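Local coordinates for protein extracellular ligand-binding receptor (Rhodopseudomonas palustris, PDB 3SG0) that binds benzoylformic acid and probably serves as the periplasmic solute-binding component of a transporter for aromatic acids, at residues A[136-142]-A[364-368]; A[163-169]-A[192-198]; A[309-313]-A[351-355]. All coordinates share one frame; numbering follows the deposited sequence.

Contact 1 of 3, residues A[136-142]-A[364-368]; sequences VYKVVPN and HNGYD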
loop_
_atom_site.group_PDB
_atom_site.type_symbol
_atom_site.label_atom_id
_atom_site.label_comp_id
_atom_site.label_asym_id
_atom_site.label_seq_id
_atom_site.Cartn_x
_atom_site.Cartn_y
_atom_site.Cartn_z
ATOM N N VAL A 136 -2.252 3.093 -15.270
ATOM C CA VAL A 136 -2.008 2.607 -13.917
ATOM C C VAL A 136 -3.019 3.180 -12.933
ATOM O O VAL A 136 -3.313 4.380 -12.968
ATOM C CB VAL A 136 -0.582 3.003 -13.463
ATOM C CG1 VAL A 136 -0.253 2.414 -12.087
ATOM C CG2 VAL A 136 0.435 2.558 -14.493
ATOM N N TYR A 137 -3.545 2.327 -12.056
ATOM C CA TYR A 137 -4.432 2.748 -10.971
ATOM C C TYR A 137 -3.860 2.257 -9.656
ATOM O O TYR A 137 -3.056 1.317 -9.632
ATOM C CB TYR A 137 -5.856 2.231 -11.200
ATOM C CG TYR A 137 -6.466 2.862 -12.416
ATOM C CD1 TYR A 137 -7.032 4.126 -12.347
ATOM C CD2 TYR A 137 -6.421 2.231 -13.652
ATOM C CE1 TYR A 137 -7.571 4.725 -13.463
ATOM C CE2 TYR A 137 -6.943 2.835 -14.781
ATOM C CZ TYR A 137 -7.513 4.086 -14.675
ATOM O OH TYR A 137 -8.040 4.727 -15.778
ATOM N N LYS A 138 -4.288 2.867 -8.557
ATOM C CA LYS A 138 -3.595 2.666 -7.293
ATOM C C LYS A 138 -4.528 2.854 -6.109
ATOM O O LYS A 138 -4.873 3.984 -5.760
ATOM C CB LYS A 138 -2.441 3.671 -7.225
ATOM C CG LYS A 138 -1.608 3.632 -5.967
ATOM C CD LYS A 138 -0.420 4.581 -6.095
ATOM C CE LYS A 138 0.441 4.606 -4.858
ATOM N NZ LYS A 138 -0.265 5.258 -3.726
ATOM N N VAL A 139 -4.916 1.756 -5.471
ATOM C CA VAL A 139 -5.849 1.848 -4.351
ATOM C C VAL A 139 -5.240 2.281 -3.022
ATOM O O VAL A 139 -5.973 2.791 -2.172
ATOM C CB VAL A 139 -6.656 0.550 -4.137
ATOM C CG1 VAL A 139 -7.530 0.264 -5.349
ATOM C CG2 VAL A 139 -5.756 -0.628 -3.765
ATOM N N VAL A 140 -3.942 2.089 -2.796
ATOM C CA VAL A 140 -3.356 2.543 -1.532
ATOM C C VAL A 140 -3.200 4.054 -1.624
ATOM O O VAL A 140 -2.701 4.547 -2.624
ATOM C CB VAL A 140 -1.984 1.892 -1.285
ATOM C CG1 VAL A 140 -1.335 2.481 -0.040
ATOM C CG2 VAL A 140 -2.130 0.385 -1.146
ATOM N N PRO A 141 -3.635 4.812 -0.600
ATOM C CA PRO A 141 -3.454 6.266 -0.714
ATOM C C PRO A 141 -1.998 6.675 -0.897
ATOM O O PRO A 141 -1.094 6.121 -0.273
ATOM C CB PRO A 141 -4.008 6.785 0.617
ATOM C CG PRO A 141 -5.040 5.755 0.998
ATOM C CD PRO A 141 -4.382 4.453 0.620
ATOM N N ASN A 142 -1.784 7.658 -1.766
ATOM C CA ASN A 142 -0.446 8.179 -1.999
ATOM C C ASN A 142 0.230 8.591 -0.695
ATOM O O ASN A 142 -0.366 9.265 0.155
ATOM C CB ASN A 142 -0.505 9.382 -2.936
ATOM C CG ASN A 142 -0.783 9.003 -4.380
ATOM O OD1 ASN A 142 -0.713 7.839 -4.772
ATOM N ND2 ASN A 142 -1.092 10.011 -5.187
ATOM N N HIS A 364 -5.196 9.042 -10.635
ATOM C CA HIS A 364 -5.465 7.612 -10.685
ATOM C C HIS A 364 -5.249 6.933 -9.328
ATOM O O HIS A 364 -5.164 5.705 -9.242
ATOM C CB HIS A 364 -4.623 6.956 -11.768
ATOM C CG HIS A 364 -5.171 7.126 -13.149
ATOM N ND1 HIS A 364 -4.751 6.339 -14.199
ATOM C CD2 HIS A 364 -6.111 7.962 -13.656
ATOM C CE1 HIS A 364 -5.413 6.677 -15.293
ATOM N NE2 HIS A 364 -6.239 7.664 -14.993
ATOM N N ASN A 365 -5.172 7.752 -8.282
ATOM C CA ASN A 365 -5.138 7.287 -6.893
ATOM C C ASN A 365 -6.529 7.463 -6.278
ATOM O O ASN A 365 -7.177 6.485 -5.894
ATOM C CB ASN A 365 -4.073 8.081 -6.132
ATOM C CG ASN A 365 -3.856 7.604 -4.704
ATOM O OD1 ASN A 365 -3.676 8.428 -3.799
ATOM N ND2 ASN A 365 -3.814 6.291 -4.498
ATOM N N GLY A 366 -6.987 8.710 -6.206
ATOM C CA GLY A 366 -8.384 8.975 -5.916
ATOM C C GLY A 366 -8.703 9.540 -4.546
ATOM O O GLY A 366 -9.884 9.688 -4.220
ATOM N N TYR A 367 -7.692 9.873 -3.755
ATOM C CA TYR A 367 -7.906 10.247 -2.356
ATOM C C TYR A 367 -7.423 11.645 -2.042
ATOM O O TYR A 367 -6.576 12.202 -2.738
ATOM C CB TYR A 367 -7.166 9.279 -1.426
ATOM C CG TYR A 367 -7.471 7.836 -1.694
ATOM C CD1 TYR A 367 -8.644 7.254 -1.228
ATOM C CD2 TYR A 367 -6.598 7.058 -2.440
ATOM C CE1 TYR A 367 -8.929 5.934 -1.482
ATOM C CE2 TYR A 367 -6.865 5.739 -2.695
ATOM C CZ TYR A 367 -8.033 5.181 -2.219
ATOM O OH TYR A 367 -8.322 3.868 -2.481
ATOM N N ASP A 368 -7.945 12.198 -0.953
ATOM C CA ASP A 368 -7.427 13.435 -0.391
ATOM C C ASP A 368 -7.209 13.240 1.100
ATOM O O ASP A 368 -7.185 12.114 1.586
ATOM C CB ASP A 368 -8.357 14.619 -0.688
ATOM C CG ASP A 368 -9.778 14.406 -0.185
ATOM O OD1 ASP A 368 -9.975 13.642 0.770
ATOM O OD2 ASP A 368 -10.720 15.019 -0.740
#
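The side-chain amide of Asn365 is gripped at both ends by the bend that follows Lys138. Its ND2 donates to Lys138 O and to Val140 O, each bond 2.8 Å long and each arriving from above the plane of the carbonyl it meets. Its OD1 accepts from Asn142 N at 2.9 Å, so neither end can turn without breaking a bond. With CG anti to the backbone N (chi1 -175°), Asn365 extends across to these carbonyls. The amide of Asn142 stacks on it with planes 8° apart, the two side chains running in opposite directions. Further along, His364 ND1 donates to Val136 O at 2.7 Å within the plane of the imidazole. That ring makes an offset stack with Tyr137, centroids 4.0 Å apart, and CE1 of Tyr137 sits over its centre. The backbone adds a weak bond from Lys138 N to His364 O.

Strand 136-138 is an edge strand of the mixed sheet of one lobe, and the chain beyond it leads to helix 143-156 and the second sheet. This passage is consistent with one of the interlobe crossovers of leucine-binding proteins, and Val140 on it touches the bound benzoylformic acid.

Tyr367 closes over the same bend: Pro141 CG makes a CH-pi contact over one ring face, 4.1 Å from the centroid, and the OH lies 2.6 Å from Val139 O.

In the next shell, Lys138 NZ donates to Val140 O at 2.8 Å, from the face of that carbonyl opposite Asn365 ND2, and also to Asn142 OD1 and to Ala121 O of the ligand site. Tyr137 OH is bonded to Arg341 O and His364 NE2 to Glu345, while Asn363 OD1 accepts from the backbone N of Asn365 and Gly366.

Contact 2 of 3, residues A[163-169]-A[192-198]; sequences GYIGFSD and THEVYAR. With 173 (benzoyl-formic acid), chain B.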
loop_
_atom_site.group_PDB
_atom_site.type_symbol
_atom_site.label_atom_id
_atom_site.label_comp_id
_atom_site.label_asym_id
_atom_site.label_seq_id
_atom_site.Cartn_x
_atom_site.Cartn_y
_atom_site.Cartn_z
ATOM N N GLY A 163 14.091 12.855 14.648
ATOM C CA GLY A 163 15.045 12.019 13.937
ATOM C C GLY A 163 14.369 11.299 12.784
ATOM O O GLY A 163 13.145 11.189 12.753
ATOM N N TYR A 164 15.155 10.809 11.832
ATOM C CA TYR A 164 14.594 10.091 10.695
ATOM C C TYR A 164 15.462 8.909 10.276
ATOM O O TYR A 164 16.678 9.044 10.103
ATOM C CB TYR A 164 14.411 11.031 9.498
ATOM C CG TYR A 164 13.883 10.324 8.274
ATOM C CD1 TYR A 164 14.735 9.620 7.430
ATOM C CD2 TYR A 164 12.526 10.336 7.975
ATOM C CE1 TYR A 164 14.249 8.952 6.314
ATOM C CE2 TYR A 164 12.036 9.680 6.867
ATOM C CZ TYR A 164 12.898 8.988 6.046
ATOM O OH TYR A 164 12.371 8.342 4.951
ATOM N N ILE A 165 14.823 7.759 10.089
ATOM C CA ILE A 165 15.439 6.644 9.375
ATOM C C ILE A 165 14.385 6.047 8.456
ATOM O O ILE A 165 13.219 5.930 8.831
ATOM C CB ILE A 165 16.010 5.564 10.328
ATOM C CG1 ILE A 165 16.677 4.442 9.530
ATOM C CG2 ILE A 165 14.942 5.022 11.280
ATOM C CD1 ILE A 165 17.433 3.441 10.393
ATOM N N GLY A 166 14.777 5.685 7.244
ATOM C CA GLY A 166 13.824 5.092 6.324
ATOM C C GLY A 166 14.527 4.229 5.300
ATOM O O GLY A 166 15.760 4.222 5.214
ATOM N N PHE A 167 13.752 3.496 4.515
ATOM C CA PHE A 167 14.340 2.671 3.476
ATOM C C PHE A 167 15.059 3.546 2.453
ATOM O O PHE A 167 14.586 4.631 2.085
ATOM C CB PHE A 167 13.267 1.894 2.720
ATOM C CG PHE A 167 12.663 0.727 3.471
ATOM C CD1 PHE A 167 13.358 0.015 4.447
ATOM C CD2 PHE A 167 11.383 0.315 3.137
ATOM C CE1 PHE A 167 12.761 -1.079 5.079
ATOM C CE2 PHE A 167 10.791 -0.764 3.751
ATOM C CZ PHE A 167 11.474 -1.473 4.717
ATOM N N SER A 168 16.172 3.031 1.944
ATOM C CA SER A 168 16.910 3.670 0.858
ATOM C C SER A 168 16.279 3.317 -0.492
ATOM O O SER A 168 16.926 2.726 -1.365
ATOM C CB SER A 168 18.378 3.244 0.898
ATOM O OG SER A 168 18.473 1.842 1.061
ATOM N N ASP A 169 15.005 3.657 -0.652
ATOM C CA ASP A 169 14.310 3.436 -1.912
ATOM C C ASP A 169 13.217 4.481 -2.066
ATOM O O ASP A 169 13.076 5.369 -1.218
ATOM C CB ASP A 169 13.764 2.001 -2.021
ATOM C CG ASP A 169 12.683 1.679 -0.995
ATOM O OD1 ASP A 169 11.980 2.590 -0.514
ATOM O OD2 ASP A 169 12.528 0.476 -0.686
ATOM N N THR A 192 18.150 14.132 11.204
ATOM C CA THR A 192 18.951 13.185 10.430
ATOM C C THR A 192 18.242 12.809 9.148
ATOM O O THR A 192 17.054 13.086 8.972
ATOM C CB THR A 192 19.231 11.859 11.184
ATOM O OG1 THR A 192 17.999 11.170 11.441
ATOM C CG2 THR A 192 19.978 12.093 12.483
ATOM N N HIS A 193 18.987 12.151 8.267
ATOM C CA HIS A 193 18.430 11.490 7.101
ATOM C C HIS A 193 19.129 10.138 6.973
ATOM O O HIS A 193 19.924 9.919 6.059
ATOM C CB HIS A 193 18.645 12.336 5.843
ATOM C CG HIS A 193 18.039 11.750 4.603
ATOM N ND1 HIS A 193 18.219 12.306 3.356
ATOM C CD2 HIS A 193 17.246 10.666 4.418
ATOM C CE1 HIS A 193 17.572 11.588 2.455
ATOM N NE2 HIS A 193 16.980 10.583 3.074
ATOM N N GLU A 194 18.848 9.240 7.914
ATOM C CA GLU A 194 19.460 7.914 7.896
ATOM C C GLU A 194 18.621 6.988 7.043
ATOM O O GLU A 194 17.389 7.125 6.978
ATOM C CB GLU A 194 19.593 7.354 9.310
ATOM C CG GLU A 194 20.562 8.135 10.187
ATOM C CD GLU A 194 21.966 8.168 9.620
ATOM O OE1 GLU A 194 22.519 7.095 9.314
ATOM O OE2 GLU A 194 22.524 9.276 9.473
ATOM N N VAL A 195 19.283 6.033 6.401
ATOM C CA VAL A 195 18.592 5.068 5.564
ATOM C C VAL A 195 19.114 3.654 5.810
ATOM O O VAL A 195 20.213 3.464 6.338
ATOM C CB VAL A 195 18.708 5.421 4.056
ATOM C CG1 VAL A 195 18.066 6.778 3.764
ATOM C CG2 VAL A 195 20.154 5.380 3.588
ATOM N N TYR A 196 18.311 2.669 5.425
ATOM C CA TYR A 196 18.729 1.279 5.453
ATOM C C TYR A 196 18.031 0.521 4.352
ATOM O O TYR A 196 16.999 0.966 3.836
ATOM C CB TYR A 196 18.495 0.630 6.819
ATOM C CG TYR A 196 17.075 0.278 7.228
ATOM C CD1 TYR A 196 16.715 -1.048 7.464
ATOM C CD2 TYR A 196 16.129 1.267 7.477
ATOM C CE1 TYR A 196 15.443 -1.389 7.897
ATOM C CE2 TYR A 196 14.851 0.938 7.909
ATOM C CZ TYR A 196 14.518 -0.390 8.123
ATOM O OH TYR A 196 13.246 -0.704 8.571
ATOM N N ALA A 197 18.610 -0.617 3.976
ATOM C CA ALA A 197 18.019 -1.479 2.969
ATOM C C ALA A 197 17.108 -2.499 3.638
ATOM O O ALA A 197 17.328 -2.888 4.783
ATOM C CB ALA A 197 19.093 -2.160 2.153
ATOM N N ARG A 198 16.068 -2.923 2.927
ATOM C CA ARG A 198 14.998 -3.698 3.558
ATOM C C ARG A 198 15.470 -4.964 4.269
ATOM O O ARG A 198 14.919 -5.325 5.314
ATOM C CB ARG A 198 13.877 -4.027 2.560
ATOM C CG ARG A 198 13.264 -2.809 1.892
ATOM C CD ARG A 198 11.840 -3.079 1.371
ATOM N NE ARG A 198 11.337 -1.905 0.664
ATOM C CZ ARG A 198 10.062 -1.543 0.559
ATOM N NH1 ARG A 198 9.087 -2.264 1.105
ATOM N NH2 ARG A 198 9.772 -0.432 -0.100
HETATM O O1B 173 B . 5.139 0.777 -1.430
HETATM C C1 173 B . 5.895 0.124 -0.761
HETATM O O1A 173 B . 7.219 -0.110 -1.116
HETATM C C2 173 B . 5.514 -0.287 0.635
HETATM O O2 173 B . 6.342 -0.695 1.394
HETATM C C1G 173 B . 4.063 -0.222 0.995
HETATM C C2D 173 B . 3.030 -0.764 0.012
HETATM C C2E 173 B . 1.555 -0.682 0.347
HETATM C C3 173 B . 1.125 -0.040 1.665
HETATM C C1E 173 B . 2.191 0.504 2.635
HETATM C C1D 173 B . 3.669 0.413 2.315
#
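The phenyl ring of Phe167 carries the side chain of Arg198 over one face, CG standing above the ring centre in a CH-pi contact, 3.5 Å from the centroid. From there the arginine runs extended to NE, which lays one face of its guanidinium against the CD2 and CE2 rim of the ring, planes 28° apart. Acceptors meet this guanidinium at its edge. Asp169 OD2 is held side-on by NE and NH2, each 3.0 Å away, in a salt bridge made by one carboxylate oxygen. NH2 also donates to O1A of benzoylformic acid at 2.8 Å, and NH1 to the keto oxygen O2 at 3.2 Å. NH2 is thus shared by protein and ligand carboxylates, and Asp169 probably fixes the angle at which the arginine meets its ligand. Phe167 CD1 lies over one face of Tyr196, whose OH is bonded to Ser222 and Pro226. On the side of Gly166 and Val195, the Tyr164 OH lies where a beta carbon on Gly166 would run into it.

The backbones pair as parallel strands. Glu194 N donates to Tyr164 O, Gly166 N to Glu194 O, Tyr196 N to Gly166 O, and Ser168 N to Tyr196 O at 2.9 Å. Thr192 OG1, placed between its backbone N and carbonyl carbon (chi1 63°), gives Tyr164 O a second donor at 2.8 Å, from the other face of that carbonyl from Glu194 N.

The two strands belong to a beta-alpha-beta unit linked by helix 170-186, whose start Asp169 caps through OD1. Strand 189-196 lies at one edge of the four-stranded parallel sheet, and 161-167 also pairs with 217-221. His193 stacks on Tyr176 of the linking helix, while Ile165 and Tyr196 pack against Pro230 of helix 228-236.

Contact 3 of 3, residues A[309-313]-A[351-355]; sequences VHLWD and ALNNG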
loop_
_atom_site.group_PDB
_atom_site.type_symbol
_atom_site.label_atom_id
_atom_site.label_comp_id
_atom_site.label_asym_id
_atom_site.label_seq_id
_atom_site.Cartn_x
_atom_site.Cartn_y
_atom_site.Cartn_z
ATOM N N VAL A 309 -6.139 -6.571 1.486
ATOM C CA VAL A 309 -7.204 -5.686 1.033
ATOM C C VAL A 309 -6.755 -4.814 -0.134
ATOM O O VAL A 309 -7.587 -4.295 -0.868
ATOM C CB VAL A 309 -7.822 -4.860 2.195
ATOM C CG1 VAL A 309 -7.221 -3.456 2.277
ATOM C CG2 VAL A 309 -9.333 -4.782 2.024
ATOM N N HIS A 310 -5.452 -4.668 -0.331
ATOM C CA HIS A 310 -4.975 -3.905 -1.484
ATOM C C HIS A 310 -5.263 -4.667 -2.767
ATOM O O HIS A 310 -5.535 -4.059 -3.808
ATOM C CB HIS A 310 -3.504 -3.533 -1.291
ATOM C CG HIS A 310 -3.324 -2.707 -0.068
ATOM N ND1 HIS A 310 -2.181 -2.639 0.705
ATOM C CD2 HIS A 310 -4.243 -1.928 0.541
ATOM C CE1 HIS A 310 -2.410 -1.834 1.733
ATOM N NE2 HIS A 310 -3.650 -1.387 1.648
ATOM N N LEU A 311 -5.247 -5.994 -2.698
ATOM C CA LEU A 311 -5.690 -6.806 -3.828
ATOM C C LEU A 311 -7.216 -6.737 -3.942
ATOM O O LEU A 311 -7.767 -6.504 -5.021
ATOM C CB LEU A 311 -5.213 -8.250 -3.674
ATOM C CG LEU A 311 -5.700 -9.226 -4.746
ATOM C CD1 LEU A 311 -5.418 -8.726 -6.155
ATOM C CD2 LEU A 311 -5.074 -10.590 -4.514
ATOM N N TRP A 312 -7.902 -6.918 -2.818
ATOM C CA TRP A 312 -9.360 -6.900 -2.808
ATOM C C TRP A 312 -9.928 -5.602 -3.403
ATOM O O TRP A 312 -10.783 -5.640 -4.295
ATOM C CB TRP A 312 -9.865 -7.096 -1.381
ATOM C CG TRP A 312 -11.352 -7.164 -1.263
ATOM C CD1 TRP A 312 -12.193 -6.137 -0.979
ATOM C CD2 TRP A 312 -12.175 -8.323 -1.432
ATOM N NE1 TRP A 312 -13.494 -6.579 -0.957
ATOM C CE2 TRP A 312 -13.509 -7.921 -1.226
ATOM C CE3 TRP A 312 -11.911 -9.665 -1.721
ATOM C CZ2 TRP A 312 -14.581 -8.810 -1.314
ATOM C CZ3 TRP A 312 -12.979 -10.545 -1.805
ATOM C CH2 TRP A 312 -14.293 -10.113 -1.602
ATOM N N ASP A 313 -9.471 -4.458 -2.895
ATOM C CA ASP A 313 -9.975 -3.167 -3.358
ATOM C C ASP A 313 -9.636 -2.954 -4.841
ATOM O O ASP A 313 -10.415 -2.350 -5.578
ATOM C CB ASP A 313 -9.374 -2.007 -2.552
ATOM C CG ASP A 313 -10.029 -1.775 -1.184
ATOM O OD1 ASP A 313 -11.090 -2.374 -0.859
ATOM O OD2 ASP A 313 -9.450 -0.936 -0.442
ATOM N N ALA A 351 -16.563 4.068 -1.569
ATOM C CA ALA A 351 -15.918 3.717 -0.314
ATOM C C ALA A 351 -15.165 2.408 -0.488
ATOM O O ALA A 351 -15.772 1.357 -0.700
ATOM C CB ALA A 351 -16.947 3.597 0.803
ATOM N N LEU A 352 -13.841 2.487 -0.425
ATOM C CA LEU A 352 -12.974 1.315 -0.419
ATOM C C LEU A 352 -12.425 1.144 0.989
ATOM O O LEU A 352 -12.518 2.049 1.812
ATOM C CB LEU A 352 -11.808 1.525 -1.396
ATOM C CG LEU A 352 -12.169 1.613 -2.881
ATOM C CD1 LEU A 352 -10.947 1.943 -3.706
ATOM C CD2 LEU A 352 -12.812 0.310 -3.371
ATOM N N ASN A 353 -11.825 -0.005 1.268
ATOM C CA ASN A 353 -11.128 -0.179 2.537
ATOM C C ASN A 353 -9.993 0.812 2.714
ATOM O O ASN A 353 -9.624 1.174 3.833
ATOM C CB ASN A 353 -10.621 -1.602 2.650
ATOM C CG ASN A 353 -11.741 -2.567 2.889
ATOM O OD1 ASN A 353 -12.174 -2.739 4.029
ATOM N ND2 ASN A 353 -12.259 -3.172 1.824
ATOM N N ASN A 354 -9.449 1.265 1.586
ATOM C CA ASN A 354 -8.362 2.223 1.570
ATOM C C ASN A 354 -8.807 3.675 1.713
ATOM O O ASN A 354 -7.959 4.550 1.893
ATOM C CB ASN A 354 -7.535 2.041 0.288
ATOM C CG ASN A 354 -6.441 1.007 0.449
ATOM O OD1 ASN A 354 -5.392 1.302 1.018
ATOM N ND2 ASN A 354 -6.664 -0.200 -0.057
ATOM N N GLY A 355 -10.107 3.942 1.624
ATOM C CA GLY A 355 -10.603 5.305 1.735
ATOM C C GLY A 355 -11.694 5.596 0.732
ATOM O O GLY A 355 -12.148 4.706 0.009
#
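Four N-H groups converge on the carboxylate of Asp313, two to each oxygen. OD1 takes a nearly straight bond from Asn353 ND2 (3.0 Å, 172°), on its syn side, and a weak one from Asn353 N. OD2 receives Asn354 ND2 at 2.9 Å on its anti side and Asn354 N at 3.0 Å nearly along the C-O axis. The Asn353 amide lies close to the carboxylate plane, whereas that of Asn354 is turned steeply to it, at 70°. Replacing Asp313 by an alanine removes this buried acceptor and is likely to leave the Asn354 amide and the turn N-H groups without their partner, and Asn353 ND2 with little more than its weak bond to Val287 O.

Van der Waals contacts flank the polar centre. Val309 CG2 rests on the Asn353 side chain, 3.5 Å from its CB, and Leu352 CB touches Asp313 OD2. The Asn354 amide meets the edge of the His310 ring, near its plane.

Asn353 and Asn354 are the central residues of a type I turn from Leu352 to Gly355, which joins strands 350-352 and 355-357 as a tight beta-hairpin. Helix 306-328 presents Asp313 to this turn and, on Val309 and Trp312, packs against helix 283-298.

Contacts 1 and 3 are buried and adjoin, with centres about 10 Å apart: Asn354 of the hairpin turn packs against Val139, Pro141 and Tyr367, and Val139 also touches helix 306-328. Contact 2 lies in the other lobe, partly open to solvent, its centre about 24 Å from contact 1 and 28 Å from contact 3. It joins neighbouring strands of one sheet through regular backbone pairing, whereas the other two depend mainly on polar side chains, bonding to backbone in contact 1 and to both backbone and side-chain N-H groups in contact 3. In 136-142/364-368 an amide satisfies carbonyls; in 309-313/351-355 a carboxylate gathers N-H groups. Each contact brings a residue to the ligand pocket: Val140, Arg198 and His310.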